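Local coordinates for protein pid-3 (Caenorhabditis elegans, PDB 7OCX) that takes part in piRNA (21U RNA) biogenesis as a PETISCO component, through an RNA recognition motif domain that pairs with the one of TOFU-6, at residues 15-20 with 30-35. Numbering follows the deposited sequence.
Sequences LKISGY and AQLLTP
Leu-32 lays its CD1 methyl against the root of the Tyr-20 side chain. The pair lies in an RNA recognition motif fold, in which two helices pack on one face of an antiparallel sheet. CD1 of Leu-32 sits 3.6 Å from CB of Tyr-20. It lies 3.8 Å from CD2 of the same tyrosine and approaches the ring obliquely. The two side chains lie nearly perpendicular. Here segment 30-35, in the last part of helix 26-32 and beyond, meets central strand 14-18 and the loop that follows. Ile-17 reaches out from the strand with CG1 anti to the backbone N (chi1 179°) and CG2 in the tighter place between the backbone N and the carbonyl carbon. An extended chi2 carries CD1 onward, to 4.0 Å from CD2 of Leu-33. The side chains of Ile-17 and Leu-33 run antiparallel alongside each other. The same Ile-17 CD1 stands 4.3 Å from Leu-32 CD1, a looser approach. These contacts are all apolar. Ile-17 also touches Leu-77 and Val-79 of strand 75-81, and Leu-33 packs on Phe-66 of helix 56-66, so the contact belongs to the buried layer between sheet and helices. Beyond it, Gln-31 turns to a second copy of this protein, where its NE2 hydrogen-bonds to Ala-30 O of that subunit. Thr-34 ties back to Gln-31. Gln-31 O accepts both Thr-34 N, at 3.3 Å, and Thr-34 OG1, at 2.9 Å. Both donors come from the same face of the carbonyl plane, and OG1 is tilted 30° from it.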
ATOM      1  N   LEU B  15     -13.763  -3.427  -9.430  1.00 34.96           N
ATOM      2  CA  LEU B  15     -13.446  -2.123  -9.970  1.00 36.10           C
ATOM      3  C   LEU B  15     -12.391  -2.275 -11.050  1.00 39.21           C
ATOM      4  O   LEU B  15     -11.714  -3.303 -11.156  1.00 38.15           O
ATOM      5  CB  LEU B  15     -12.990  -1.169  -8.871  1.00 39.88           C
ATOM      6  CG  LEU B  15     -11.717  -1.470  -8.070  1.00 39.45           C
ATOM      7  CD1 LEU B  15     -10.500  -1.228  -8.904  1.00 38.25           C
ATOM      8  CD2 LEU B  15     -11.767  -0.545  -6.880  1.00 45.76           C
ATOM      9  N   LYS B  16     -12.322  -1.251 -11.885  1.00 34.41           N
ATOM     10  CA  LYS B  16     -11.297  -1.067 -12.898  1.00 37.18           C
ATOM     11  C   LYS B  16     -10.336  -0.006 -12.406  1.00 41.19           C
ATOM     12  O   LYS B  16     -10.766   1.027 -11.888  1.00 41.34           O
ATOM     13  CB  LYS B  16     -11.879  -0.600 -14.239  1.00 41.49           C
ATOM     14  CG  LYS B  16     -12.792  -1.568 -14.955  1.00 54.12           C
ATOM     15  CD  LYS B  16     -12.916  -1.190 -16.442  1.00 60.62           C
ATOM     16  CE  LYS B  16     -14.253  -1.639 -17.046  1.00 74.45           C
ATOM     17  NZ  LYS B  16     -14.824  -0.680 -18.047  1.00 73.00           N
ATOM     18  N   ILE B  17      -9.042  -0.253 -12.555  1.00 37.19           N
ATOM     19  CA  ILE B  17      -8.017   0.723 -12.203  1.00 35.22           C
ATOM     20  C   ILE B  17      -7.000   0.780 -13.336  1.00 35.02           C
ATOM     21  O   ILE B  17      -6.635  -0.255 -13.904  1.00 37.31           O
ATOM     22  CB  ILE B  17      -7.354   0.378 -10.851  1.00 40.81           C
ATOM     23  CG1 ILE B  17      -6.269   1.406 -10.507  1.00 41.09           C
ATOM     24  CG2 ILE B  17      -6.801  -1.052 -10.851  1.00 35.73           C
ATOM     25  CD1 ILE B  17      -5.906   1.399  -9.043  1.00 37.90           C
ATOM     26  N   SER B  18      -6.565   1.991 -13.692  1.00 36.11           N
ATOM     27  CA  SER B  18      -5.646   2.156 -14.811  1.00 40.22           C
ATOM     28  C   SER B  18      -4.830   3.421 -14.573  1.00 40.30           C
ATOM     29  O   SER B  18      -5.170   4.247 -13.721  1.00 40.85           O
ATOM     30  CB  SER B  18      -6.385   2.224 -16.150  1.00 45.78           C
ATOM     31  OG  SER B  18      -7.268   3.332 -16.242  1.00 46.36           O
ATOM     32  N   GLY B  19      -3.704   3.527 -15.291  1.00 40.54           N
ATOM     33  CA  GLY B  19      -2.886   4.717 -15.263  1.00 35.44           C
ATOM     34  C   GLY B  19      -1.626   4.629 -14.428  1.00 36.26           C
ATOM     35  O   GLY B  19      -0.796   5.543 -14.520  1.00 31.11           O
ATOM     36  N   TYR B  20      -1.477   3.579 -13.614  1.00 31.52           N
ATOM     37  CA  TYR B  20      -0.315   3.405 -12.774  1.00 34.28           C
ATOM     38  C   TYR B  20       0.884   2.968 -13.598  1.00 30.65           C
ATOM     39  O   TYR B  20       0.763   2.628 -14.774  1.00 32.67           O
ATOM     40  CB  TYR B  20      -0.601   2.378 -11.684  1.00 28.44           C
ATOM     41  CG  TYR B  20      -1.229   1.106 -12.202  1.00 33.45           C
ATOM     42  CD1 TYR B  20      -0.486   0.147 -12.868  1.00 31.05           C
ATOM     43  CD2 TYR B  20      -2.606   0.903 -12.087  1.00 34.49           C
ATOM     44  CE1 TYR B  20      -1.078  -1.022 -13.358  1.00 32.61           C
ATOM     45  CE2 TYR B  20      -3.212  -0.252 -12.587  1.00 33.47           C
ATOM     46  CZ  TYR B  20      -2.442  -1.211 -13.220  1.00 36.11           C
ATOM     47  OH  TYR B  20      -3.033  -2.353 -13.689  1.00 35.76           O
ATOM     48  N   ALA B  30      -2.282  -4.003  -5.642  1.00 29.71           N
ATOM     49  CA  ALA B  30      -2.935  -4.065  -4.335  1.00 30.70           C
ATOM     50  C   ALA B  30      -2.431  -2.973  -3.400  1.00 30.79           C
ATOM     51  O   ALA B  30      -3.208  -2.411  -2.608  1.00 28.79           O
ATOM     52  CB  ALA B  30      -2.743  -5.451  -3.726  1.00 31.52           C
ATOM     53  N   GLN B  31      -1.123  -2.672  -3.445  1.00 27.46           N
ATOM     54  CA  GLN B  31      -0.561  -1.628  -2.603  1.00 26.04           C
ATOM     55  C   GLN B  31      -1.163  -0.257  -2.929  1.00 27.11           C
ATOM     56  O   GLN B  31      -1.341   0.575  -2.029  1.00 30.04           O
ATOM     57  CB  GLN B  31       0.970  -1.618  -2.722  1.00 29.16           C
ATOM     58  CG  GLN B  31       1.639  -2.881  -2.109  1.00 31.48           C
ATOM     59  CD  GLN B  31       3.139  -2.912  -2.359  1.00 34.10           C
ATOM     60  OE1 GLN B  31       3.587  -2.631  -3.468  1.00 40.18           O
ATOM     61  NE2 GLN B  31       3.909  -3.365  -1.371  1.00 30.73           N
ATOM     62  N   LEU B  32      -1.488  -0.002  -4.196  1.00 28.42           N
ATOM     63  CA  LEU B  32      -2.150   1.256  -4.561  1.00 29.95           C
ATOM     64  C   LEU B  32      -3.490   1.428  -3.846  1.00 31.16           C
ATOM     65  O   LEU B  32      -3.941   2.564  -3.599  1.00 31.99           O
ATOM     66  CB  LEU B  32      -2.380   1.328  -6.066  1.00 30.34           C
ATOM     67  CG  LEU B  32      -1.181   1.359  -7.018  1.00 33.15           C
ATOM     68  CD1 LEU B  32      -1.685   1.277  -8.462  1.00 37.80           C
ATOM     69  CD2 LEU B  32      -0.393   2.600  -6.733  1.00 35.35           C
ATOM     70  N   LEU B  33      -4.147   0.313  -3.518  1.00 28.69           N
ATOM     71  CA  LEU B  33      -5.489   0.305  -2.960  1.00 28.67           C
ATOM     72  C   LEU B  33      -5.525   0.164  -1.448  1.00 28.11           C
ATOM     73  O   LEU B  33      -6.623   0.008  -0.885  1.00 29.20           O
ATOM     74  CB  LEU B  33      -6.303  -0.832  -3.596  1.00 32.33           C
ATOM     75  CG  LEU B  33      -6.497  -0.680  -5.095  1.00 32.19           C
ATOM     76  CD1 LEU B  33      -7.023  -1.973  -5.733  1.00 37.36           C
ATOM     77  CD2 LEU B  33      -7.482   0.459  -5.456  1.00 37.72           C
ATOM     78  N   THR B  34      -4.375   0.195  -0.786  1.00 28.91           N
ATOM     79  CA  THR B  34      -4.332   0.220   0.668  1.00 27.14           C
ATOM     80  C   THR B  34      -5.272   1.295   1.190  1.00 32.29           C
ATOM     81  O   THR B  34      -5.214   2.439   0.714  1.00 33.09           O
ATOM     82  CB  THR B  34      -2.916   0.518   1.153  1.00 30.84           C
ATOM     83  OG1 THR B  34      -2.063  -0.471   0.592  1.00 31.59           O
ATOM     84  CG2 THR B  34      -2.823   0.463   2.675  1.00 33.52           C
ATOM     85  N   PRO B  35      -6.107   0.993   2.200  1.00 38.16           N
ATOM     86  CA  PRO B  35      -6.147  -0.240   3.013  1.00 30.72           C
ATOM     87  C   PRO B  35      -7.236  -1.256   2.636  1.00 34.47           C
ATOM     88  O   PRO B  35      -7.469  -2.168   3.409  1.00 32.17           O
ATOM     89  CB  PRO B  35      -6.425   0.316   4.415  1.00 35.23           C
ATOM     90  CG  PRO B  35      -7.390   1.455   4.137  1.00 36.88           C
ATOM     91  CD  PRO B  35      -6.963   2.042   2.783  1.00 35.40           C
TER